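Local coordinates for putative glycosylhydrolase (PDB 3S5Q), which is a putative glycosyl hydrolase with a concanavalin A-like fold, probably related to 3-keto-disaccharide hydrolases, whose substrate and activity remain to be established, at residues 22-25 against 29-32; 37-40 against 45-48; 110-113 against 117-120. All coordinates share one frame; numbering follows the deposited sequence.

Contact 1: residues 22-25 against 29-32; sequences PLFD and SNAD. With EDO (1,2-ethanediol), chain I.
L23 meets N30 through its carbonyl. L23 O accepts a bond from N30 ND2 at 3.0 Å. The bond is bent, with 141° at the hydrogen, and L23 O lies somewhat out of the N30 amide plane. The side chain of L23 does not touch the second segment; it packs on I209 and L211 of strand 204-213 and lays CD2 over one face of the F24 ring. At F24 the backbone N points to the bound 1,2-ethanediol, probably from the crystallisation liquor. F24 N gives its O2 a nearly straight bond of 2.9 Å, and the same diol also bonds to I209 O. The F24 ring lies against A31, with CD1 3.7 Å from A31 CB.

The whole is a short loop turning from strand 20-22 to strand 31-32, in a concanavalin A-like fold of two antiparallel sheets. A side-chain amide bridges its two arms.

D25 N completes the bridge. It binds N30 OD1 at 2.9 Å, from above the carbonyl plane. With N30 CG between its own backbone N and carbonyl carbon (chi1 68°), the amide reaches the facing backbone, and OD1 and ND2 each find a partner. The two bonds hold the amide against rotation. The D25 carboxylate stacks on this amide, planes 25° apart, and D25 OD2 lies 3.2 Å from S29 OG. That hydroxyl has its hydrogen bond with D27 OD1.

Contact 2: residues 37-40 against 45-48; sequences VWTF and LTAT
W38 and A47 form the apolar centre. The methyl of A47 sits squarely over the six-membered ring of W38, in a CH-pi contact with CB 3.4 Å from the ring centroid and 10° off the normal. W38 CG lies anti to its carbonyl carbon (chi1 -69°), and the indole swings across beneath A47. L45 flanks the indole, with CG 3.8 Å from W38 CE3. L45 CD1 also reaches F40 CB, at 4.0 Å. V37 CG1 touches the A47 methyl at 3.9 Å.

Toward the polar edge come the backbone bonds of an antiparallel hairpin. T39 and T46 are a hydrogen-bonded pair, T39 N to T46 O at 3.0 Å and T46 N to T39 O at 3.1 Å. T48 N adds a more bent bond to V37 O. On the sheet face away from W38, T39 and T46 stand side by side, and T39 OG1 meets the CG2 methyl of T46.

Strand 44-47 pairs next with strand 204-213, where T46 OG1 bonds I204 O. W38 NE1 is satisfied by Q51 O. W38 and L45 both pack on F206 of that strand and on L195 of strand 192-195, in the other sheet.

Contact 3: residues 110-113 against 117-120; sequences EYWR and IYGH
Y111 and G119 make the close part of this contact. G119 is buried, and it is gripped by a bond and by a ring edge. G119 N donates to Y111 O at 2.8 Å, with 152° at the hydrogen. This is the one hydrogen bond between the two segments. The Y111 ring also meets G119, edge on. Its CD2 is 3.4 Å from G119 C, which lies in the ring plane, and its CE2 is equally near G119 O. Y111 CG stands between the backbone N and the carbonyl carbon (chi1 57°), which brings this edge over to the glycine. Y111 OH bonds E175 O, which anchors the far end of the ring. The positive phi of G119 suits a residue without a side chain.

Both segments belong to the long excursion between strands 93-98 and 135-143. The contact folds this excursion back on itself, from a 3-10 turn to an irregular stretch. I117 anchors the second segment on the sheets, against I93 and I95 and also I147 and V157. H120 turns away from the first segment, and its ND1 bonds Y118 O. G119 O bonds N170 ND2, and the H120 ring stacks on Y184.

W112 and Y118, both partly exposed, are held across the segments by ring packing alone. They meet as an edge-to-face pair, the edge of Y118 toward the indole face. The planes are far from perpendicular, at 51°, and the five-membered ring of W112 and the Y118 ring have centroids 5.0 Å apart. There is a close approach here too: Y118 OH lies over the indole toward its rim, with CE3 of W112 at 3.4 Å. Nearer the backbone, Y118 CE1 is 3.9 Å from W112 CB. W112 O sits at the edge of the Y118 ring, in its plane.

In the fold
The three contacts follow one another along the chain without nesting or crossing. Contact 1 closes the loop between strands 20-22 and 31-32, which belong to different sheets. Contact 2 comes soon after and closes the hairpin of strands 38-41 and 44-47. The two touch: F24 CD2 is 4.0 Å from L45 CD2, and F40 CE2 packs on D25 O. Together they form one continuous patch built from the early part of the chain. Contact 3 lies much later and closes a turn within the excursion from strand 93-98 to strand 135-143. It is on the opposite side of the chain's centre, its nearest atoms about 16 Å from contact 2 and about 17 Å from contact 1.

Contact 1: residues 22-25 against 29-32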
ATOM      1  N   PRO A  22      10.849 -10.716  -6.068  1.00 23.26           N
ATOM      2  CA  PRO A  22      10.616  -9.296  -6.337  1.00 23.50           C
ATOM      3  C   PRO A  22       9.440  -9.073  -7.302  1.00 22.49           C
ATOM      4  O   PRO A  22       9.273  -9.797  -8.277  1.00 22.95           O
ATOM      5  CB  PRO A  22      11.921  -8.806  -6.966  1.00 23.44           C
ATOM      6  CG  PRO A  22      12.950  -9.879  -6.693  1.00 25.94           C
ATOM      7  CD  PRO A  22      12.193 -11.161  -6.497  1.00 24.69           C
ATOM      8  N   LEU A  23       8.615  -8.092  -6.981  1.00 21.79           N
ATOM      9  CA  LEU A  23       7.464  -7.775  -7.805  1.00 21.61           C
ATOM     10  C   LEU A  23       7.859  -7.237  -9.176  1.00 22.95           C
ATOM     11  O   LEU A  23       7.260  -7.595 -10.195  1.00 21.77           O
ATOM     12  CB  LEU A  23       6.555  -6.764  -7.108  1.00 20.54           C
ATOM     13  CG  LEU A  23       5.207  -6.573  -7.781  1.00 19.41           C
ATOM     14  CD1 LEU A  23       4.433  -7.874  -7.697  1.00 18.87           C
ATOM     15  CD2 LEU A  23       4.468  -5.448  -7.089  1.00 19.46           C
ATOM     16  N   PHE A  24       8.854  -6.357  -9.188  1.00 24.26           N
ATOM     17  CA  PHE A  24       9.306  -5.738 -10.435  1.00 26.18           C
ATOM     18  C   PHE A  24      10.731  -6.131 -10.742  1.00 27.35           C
ATOM     19  O   PHE A  24      11.577  -6.146  -9.846  1.00 26.48           O
ATOM     20  CB  PHE A  24       9.255  -4.215 -10.324  1.00 26.04           C
ATOM     21  CG  PHE A  24       7.889  -3.673 -10.076  1.00 25.95           C
ATOM     22  CD1 PHE A  24       6.825  -4.020 -10.916  1.00 28.32           C
ATOM     23  CD2 PHE A  24       7.652  -2.836  -9.004  1.00 24.07           C
ATOM     24  CE1 PHE A  24       5.563  -3.517 -10.692  1.00 25.22           C
ATOM     25  CE2 PHE A  24       6.391  -2.326  -8.783  1.00 23.78           C
ATOM     26  CZ  PHE A  24       5.342  -2.673  -9.627  1.00 26.23           C
ATOM     27  N   ASP A  25      10.973  -6.413 -12.017  1.00 29.93           N
ATOM     28  CA  ASP A  25      12.315  -6.562 -12.573  1.00 32.05           C
ATOM     29  C   ASP A  25      13.130  -5.320 -12.418  1.00 32.24           C
ATOM     30  O   ASP A  25      12.601  -4.207 -12.364  1.00 30.83           O
ATOM     31  CB  ASP A  25      12.253  -6.856 -14.080  1.00 33.59           C
ATOM     32  CG  ASP A  25      11.735  -8.212 -14.356  1.00 37.02           C
ATOM     33  OD1 ASP A  25      11.989  -9.088 -13.488  1.00 39.58           O
ATOM     34  OD2 ASP A  25      11.055  -8.389 -15.393  1.00 38.79           O
ATOM     35  N   SER A  29      10.797  -3.940 -16.734  1.00 31.26           N
ATOM     36  CA  SER A  29      10.244  -4.418 -18.001  1.00 32.39           C
ATOM     37  C   SER A  29       8.886  -5.114 -17.828  1.00 31.42           C
ATOM     38  O   SER A  29       8.138  -5.213 -18.788  1.00 31.46           O
ATOM     39  CB  SER A  29      11.225  -5.350 -18.735  1.00 33.48           C
ATOM     40  OG  SER A  29      11.537  -6.509 -17.988  1.00 35.10           O
ATOM     41  N   ASN A  30       8.578  -5.569 -16.606  1.00 29.15           N
ATOM     42  CA  ASN A  30       7.310  -6.219 -16.311  1.00 29.08           C
ATOM     43  C   ASN A  30       6.349  -5.252 -15.598  1.00 28.08           C
ATOM     44  O   ASN A  30       5.417  -5.683 -14.905  1.00 26.48           O
ATOM     45  CB  ASN A  30       7.544  -7.483 -15.467  1.00 28.61           C
ATOM     46  CG  ASN A  30       8.058  -7.167 -14.053  1.00 29.83           C
ATOM     47  OD1 ASN A  30       8.735  -6.151 -13.831  1.00 29.61           O
ATOM     48  ND2 ASN A  30       7.726  -8.029 -13.094  1.00 28.77           N
ATOM     49  N   ALA A  31       6.601  -3.951 -15.748  1.00 28.22           N
ATOM     50  CA  ALA A  31       5.737  -2.914 -15.158  1.00 27.78           C
ATOM     51  C   ALA A  31       5.188  -1.985 -16.228  1.00 29.14           C
ATOM     52  O   ALA A  31       5.845  -1.763 -17.246  1.00 30.69           O
ATOM     53  CB  ALA A  31       6.500  -2.088 -14.108  1.00 26.15           C
ATOM     54  N   ASP A  32       3.994  -1.456 -15.961  1.00 29.62           N
ATOM     55  CA  ASP A  32       3.399  -0.393 -16.751  0.50 30.68           C
ATOM     56  C   ASP A  32       3.569   0.941 -16.019  1.00 30.60           C
ATOM     57  O   ASP A  32       2.991   1.155 -14.940  1.00 28.93           O
ATOM     58  CB  ASP A  32       1.914  -0.669 -16.981  0.50 31.40           C
ATOM     59  CG  ASP A  32       1.255   0.392 -17.814  0.50 32.51           C
ATOM     60  OD1 ASP A  32       0.963   1.493 -17.293  0.50 36.21           O
ATOM     61  OD2 ASP A  32       1.026   0.127 -19.008  0.50 38.40           O
TER
HETATM   62  C1  EDO I 307      12.068  -4.342  -5.619  1.00 30.42           C
HETATM   63  O1  EDO I 307      11.641  -3.108  -5.027  1.00 27.30           O
HETATM   64  C2  EDO I 307      11.364  -4.512  -6.958  1.00 29.33           C
HETATM   65  O2  EDO I 307      10.249  -5.420  -6.847  1.00 27.69           O

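Contact 2: residues 37-40 against 45-48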
ATOM      1  N   VAL A  37       8.231   9.423 -14.889  1.00 33.27           N
ATOM      2  CA  VAL A  37       7.725   9.525 -13.522  1.00 31.34           C
ATOM      3  C   VAL A  37       8.456   8.590 -12.578  1.00 30.49           C
ATOM      4  O   VAL A  37       8.875   8.993 -11.486  1.00 30.70           O
ATOM      5  CB  VAL A  37       6.179   9.227 -13.438  1.00 30.51           C
ATOM      6  CG1 VAL A  37       5.695   9.288 -11.950  1.00 28.52           C
ATOM      7  CG2 VAL A  37       5.384  10.208 -14.307  1.00 30.94           C
ATOM      8  N   TRP A  38       8.594   7.337 -12.975  1.00 29.42           N
ATOM      9  CA  TRP A  38       9.186   6.342 -12.099  1.00 28.46           C
ATOM     10  C   TRP A  38      10.597   5.998 -12.519  1.00 29.40           C
ATOM     11  O   TRP A  38      10.854   5.749 -13.703  1.00 30.26           O
ATOM     12  CB  TRP A  38       8.333   5.073 -12.084  1.00 26.96           C
ATOM     13  CG  TRP A  38       7.039   5.310 -11.416  1.00 26.60           C
ATOM     14  CD1 TRP A  38       5.918   5.824 -11.985  1.00 27.02           C
ATOM     15  CD2 TRP A  38       6.719   5.070 -10.040  1.00 25.36           C
ATOM     16  NE1 TRP A  38       4.924   5.937 -11.070  1.00 23.64           N
ATOM     17  CE2 TRP A  38       5.366   5.440  -9.867  1.00 24.21           C
ATOM     18  CE3 TRP A  38       7.434   4.554  -8.946  1.00 26.18           C
ATOM     19  CZ2 TRP A  38       4.712   5.339  -8.637  1.00 22.33           C
ATOM     20  CZ3 TRP A  38       6.782   4.443  -7.706  1.00 25.07           C
ATOM     21  CH2 TRP A  38       5.421   4.842  -7.573  1.00 25.55           C
ATOM     22  N   THR A  39      11.506   5.982 -11.548  1.00 29.30           N
ATOM     23  CA  THR A  39      12.847   5.442 -11.758  1.00 30.16           C
ATOM     24  C   THR A  39      13.153   4.392 -10.696  1.00 29.45           C
ATOM     25  O   THR A  39      12.636   4.459  -9.595  1.00 27.16           O
ATOM     26  CB  THR A  39      13.909   6.531 -11.678  1.00 31.43           C
ATOM     27  OG1 THR A  39      13.766   7.217 -10.428  1.00 31.96           O
ATOM     28  CG2 THR A  39      13.774   7.544 -12.878  1.00 31.95           C
ATOM     29  N   PHE A  40      14.028   3.449 -11.041  1.00 30.80           N
ATOM     30  CA  PHE A  40      14.468   2.379 -10.142  1.00 31.66           C
ATOM     31  C   PHE A  40      15.976   2.469 -10.198  1.00 33.17           C
ATOM     32  O   PHE A  40      16.587   2.004 -11.150  1.00 34.76           O
ATOM     33  CB  PHE A  40      13.965   1.026 -10.665  1.00 31.46           C
ATOM     34  CG  PHE A  40      14.028  -0.118  -9.670  1.00 33.11           C
ATOM     35  CD1 PHE A  40      14.141   0.092  -8.298  1.00 36.17           C
ATOM     36  CD2 PHE A  40      13.893  -1.422 -10.133  1.00 37.04           C
ATOM     37  CE1 PHE A  40      14.165  -0.977  -7.413  1.00 38.66           C
ATOM     38  CE2 PHE A  40      13.904  -2.507  -9.262  1.00 38.28           C
ATOM     39  CZ  PHE A  40      14.042  -2.285  -7.897  1.00 40.72           C
ATOM     40  N   LEU A  45      12.918   2.607  -5.644  1.00 23.65           N
ATOM     41  CA  LEU A  45      11.883   2.976  -6.615  1.00 24.40           C
ATOM     42  C   LEU A  45      11.212   4.284  -6.159  1.00 24.23           C
ATOM     43  O   LEU A  45      10.798   4.411  -5.017  1.00 23.45           O
ATOM     44  CB  LEU A  45      10.881   1.842  -6.694  1.00 23.50           C
ATOM     45  CG  LEU A  45       9.785   1.848  -7.762  1.00 25.66           C
ATOM     46  CD1 LEU A  45      10.374   1.890  -9.186  1.00 26.22           C
ATOM     47  CD2 LEU A  45       8.934   0.600  -7.535  1.00 24.78           C
ATOM     48  N   THR A  46      11.136   5.267  -7.041  1.00 26.12           N
ATOM     49  CA  THR A  46      10.558   6.541  -6.682  1.00 26.57           C
ATOM     50  C   THR A  46       9.871   7.198  -7.879  1.00 27.77           C
ATOM     51  O   THR A  46      10.196   6.910  -9.033  1.00 27.25           O
ATOM     52  CB  THR A  46      11.626   7.483  -6.046  1.00 28.12           C
ATOM     53  OG1 THR A  46      10.986   8.662  -5.569  1.00 29.25           O
ATOM     54  CG2 THR A  46      12.655   7.850  -7.025  1.00 27.63           C
ATOM     55  N   ALA A  47       8.901   8.055  -7.557  1.00 28.80           N
ATOM     56  CA  ALA A  47       8.021   8.714  -8.513  1.00 30.51           C
ATOM     57  C   ALA A  47       8.162  10.242  -8.333  1.00 32.05           C
ATOM     58  O   ALA A  47       8.314  10.718  -7.211  1.00 32.36           O
ATOM     59  CB  ALA A  47       6.561   8.248  -8.280  1.00 29.72           C
ATOM     60  N   THR A  48       8.142  11.008  -9.415  1.00 34.25           N
ATOM     61  CA  THR A  48       8.193  12.485  -9.279  1.00 36.08           C
ATOM     62  C   THR A  48       6.863  13.207  -9.670  1.00 36.29           C
ATOM     63  O   THR A  48       6.785  14.432  -9.714  1.00 37.60           O
ATOM     64  CB  THR A  48       9.418  13.048 -10.008  1.00 37.50           C
ATOM     65  OG1 THR A  48       9.469  12.504 -11.335  1.00 38.97           O
ATOM     66  CG2 THR A  48      10.744  12.720  -9.207  1.00 37.73           C
TER

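Contact 3: residues 110-113 against 117-120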
ATOM      1  N   GLU A 110      -9.449   9.035  10.804  1.00 23.65           N
ATOM      2  CA  GLU A 110      -8.503   7.939  11.039  1.00 24.17           C
ATOM      3  C   GLU A 110      -8.460   6.918   9.901  1.00 22.49           C
ATOM      4  O   GLU A 110      -7.408   6.359   9.602  1.00 22.67           O
ATOM      5  CB  GLU A 110      -8.834   7.179  12.345  1.00 24.73           C
ATOM      6  CG  GLU A 110      -8.377   7.888  13.601  1.00 31.05           C
ATOM      7  CD  GLU A 110      -8.532   7.044  14.899  1.00 35.97           C
ATOM      8  OE1 GLU A 110      -9.047   5.884  14.851  1.00 38.18           O
ATOM      9  OE2 GLU A 110      -8.124   7.558  15.969  1.00 39.57           O
ATOM     10  N   TYR A 111      -9.607   6.642   9.280  1.00 22.82           N
ATOM     11  CA  TYR A 111      -9.656   5.587   8.242  1.00 21.33           C
ATOM     12  C   TYR A 111      -9.260   6.104   6.848  1.00 20.84           C
ATOM     13  O   TYR A 111      -9.429   5.407   5.836  1.00 19.72           O
ATOM     14  CB  TYR A 111     -10.994   4.854   8.264  1.00 22.12           C
ATOM     15  CG  TYR A 111     -12.218   5.707   8.084  1.00 21.61           C
ATOM     16  CD1 TYR A 111     -12.759   6.476   9.153  1.00 19.51           C
ATOM     17  CD2 TYR A 111     -12.852   5.753   6.856  1.00 19.82           C
ATOM     18  CE1 TYR A 111     -13.947   7.216   8.977  1.00 19.68           C
ATOM     19  CE2 TYR A 111     -13.993   6.504   6.670  1.00 20.71           C
ATOM     20  CZ  TYR A 111     -14.547   7.219   7.718  1.00 20.03           C
ATOM     21  OH  TYR A 111     -15.671   7.937   7.454  1.00 20.44           O
ATOM     22  N   TRP A 112      -8.703   7.323   6.835  1.00 21.32           N
ATOM     23  CA  TRP A 112      -7.962   7.894   5.688  1.00 21.39           C
ATOM     24  C   TRP A 112      -6.425   7.861   5.863  1.00 21.91           C
ATOM     25  O   TRP A 112      -5.701   8.137   4.916  1.00 22.62           O
ATOM     26  CB  TRP A 112      -8.371   9.351   5.457  1.00 22.83           C
ATOM     27  CG  TRP A 112      -9.813   9.582   4.904  1.00 20.55           C
ATOM     28  CD1 TRP A 112     -10.952   8.802   5.112  1.00 22.19           C
ATOM     29  CD2 TRP A 112     -10.234  10.691   4.117  1.00 19.62           C
ATOM     30  NE1 TRP A 112     -12.033   9.371   4.486  1.00 19.42           N
ATOM     31  CE2 TRP A 112     -11.620  10.539   3.873  1.00 19.07           C
ATOM     32  CE3 TRP A 112      -9.565  11.792   3.555  1.00 20.55           C
ATOM     33  CZ2 TRP A 112     -12.346  11.468   3.112  1.00 18.71           C
ATOM     34  CZ3 TRP A 112     -10.293  12.710   2.821  1.00 19.50           C
ATOM     35  CH2 TRP A 112     -11.666  12.518   2.584  1.00 24.44           C
ATOM     36  N   ARG A 113      -5.931   7.508   7.055  1.00 21.23           N
ATOM     37  CA  ARG A 113      -4.509   7.630   7.383  1.00 20.74           C
ATOM     38  C   ARG A 113      -3.687   6.375   7.048  1.00 20.42           C
ATOM     39  O   ARG A 113      -4.230   5.341   6.596  1.00 18.51           O
ATOM     40  CB  ARG A 113      -4.394   8.010   8.860  1.00 21.75           C
ATOM     41  CG  ARG A 113      -5.115   9.300   9.212  1.00 23.20           C
ATOM     42  CD  ARG A 113      -4.939   9.647  10.678  1.00 24.17           C
ATOM     43  NE  ARG A 113      -5.843  10.709  11.099  1.00 25.27           N
ATOM     44  CZ  ARG A 113      -6.242  10.927  12.351  1.00 25.53           C
ATOM     45  NH1 ARG A 113      -5.803  10.149  13.338  1.00 25.56           N
ATOM     46  NH2 ARG A 113      -7.069  11.927  12.611  1.00 26.02           N
ATOM     47  N   ILE A 117      -7.260   0.667   4.877  1.00 17.20           N
ATOM     48  CA  ILE A 117      -7.937   0.320   3.639  1.00 16.49           C
ATOM     49  C   ILE A 117      -8.697   1.617   3.428  1.00 17.70           C
ATOM     50  O   ILE A 117      -9.697   1.904   4.104  1.00 17.99           O
ATOM     51  CB  ILE A 117      -8.849  -0.883   3.820  1.00 18.23           C
ATOM     52  CG1 ILE A 117      -8.001  -2.134   4.122  1.00 16.53           C
ATOM     53  CG2 ILE A 117      -9.771  -1.110   2.575  1.00 16.04           C
ATOM     54  CD1 ILE A 117      -8.792  -3.289   4.675  1.00 19.08           C
ATOM     55  N   TYR A 118      -8.127   2.462   2.588  1.00 17.60           N
ATOM     56  CA  TYR A 118      -8.483   3.884   2.494  1.00 18.96           C
ATOM     57  C   TYR A 118     -10.011   4.089   2.393  1.00 18.02           C
ATOM     58  O   TYR A 118     -10.649   3.514   1.534  1.00 17.48           O
ATOM     59  CB  TYR A 118      -7.759   4.521   1.281  1.00 19.40           C
ATOM     60  CG  TYR A 118      -8.085   5.965   1.097  1.00 20.26           C
ATOM     61  CD1 TYR A 118      -7.515   6.923   1.920  1.00 21.57           C
ATOM     62  CD2 TYR A 118      -8.982   6.388   0.107  1.00 23.74           C
ATOM     63  CE1 TYR A 118      -7.811   8.233   1.802  1.00 22.91           C
ATOM     64  CE2 TYR A 118      -9.287   7.765  -0.037  1.00 24.09           C
ATOM     65  CZ  TYR A 118      -8.692   8.674   0.819  1.00 24.09           C
ATOM     66  OH  TYR A 118      -8.949  10.035   0.719  1.00 25.89           O
ATOM     67  N   GLY A 119     -10.560   4.914   3.292  1.00 19.02           N
ATOM     68  CA  GLY A 119     -11.986   5.304   3.252  1.00 18.27           C
ATOM     69  C   GLY A 119     -12.948   4.251   3.794  1.00 18.31           C
ATOM     70  O   GLY A 119     -14.162   4.527   3.901  1.00 18.46           O
ATOM     71  N   HIS A 120     -12.413   3.084   4.192  1.00 17.33           N
ATOM     72  CA  HIS A 120     -13.199   1.946   4.651  1.00 17.35           C
ATOM     73  C   HIS A 120     -12.861   1.414   6.053  1.00 16.88           C
ATOM     74  O   HIS A 120     -13.769   1.063   6.819  1.00 16.84           O
ATOM     75  CB  HIS A 120     -13.118   0.770   3.609  1.00 17.21           C
ATOM     76  CG  HIS A 120     -13.661   1.153   2.250  1.00 17.26           C
ATOM     77  ND1 HIS A 120     -13.004   2.031   1.400  1.00 13.57           N
ATOM     78  CD2 HIS A 120     -14.814   0.804   1.616  1.00 19.21           C
ATOM     79  CE1 HIS A 120     -13.734   2.206   0.306  1.00 14.38           C
ATOM     80  NE2 HIS A 120     -14.831   1.453   0.400  1.00 15.98           N
TER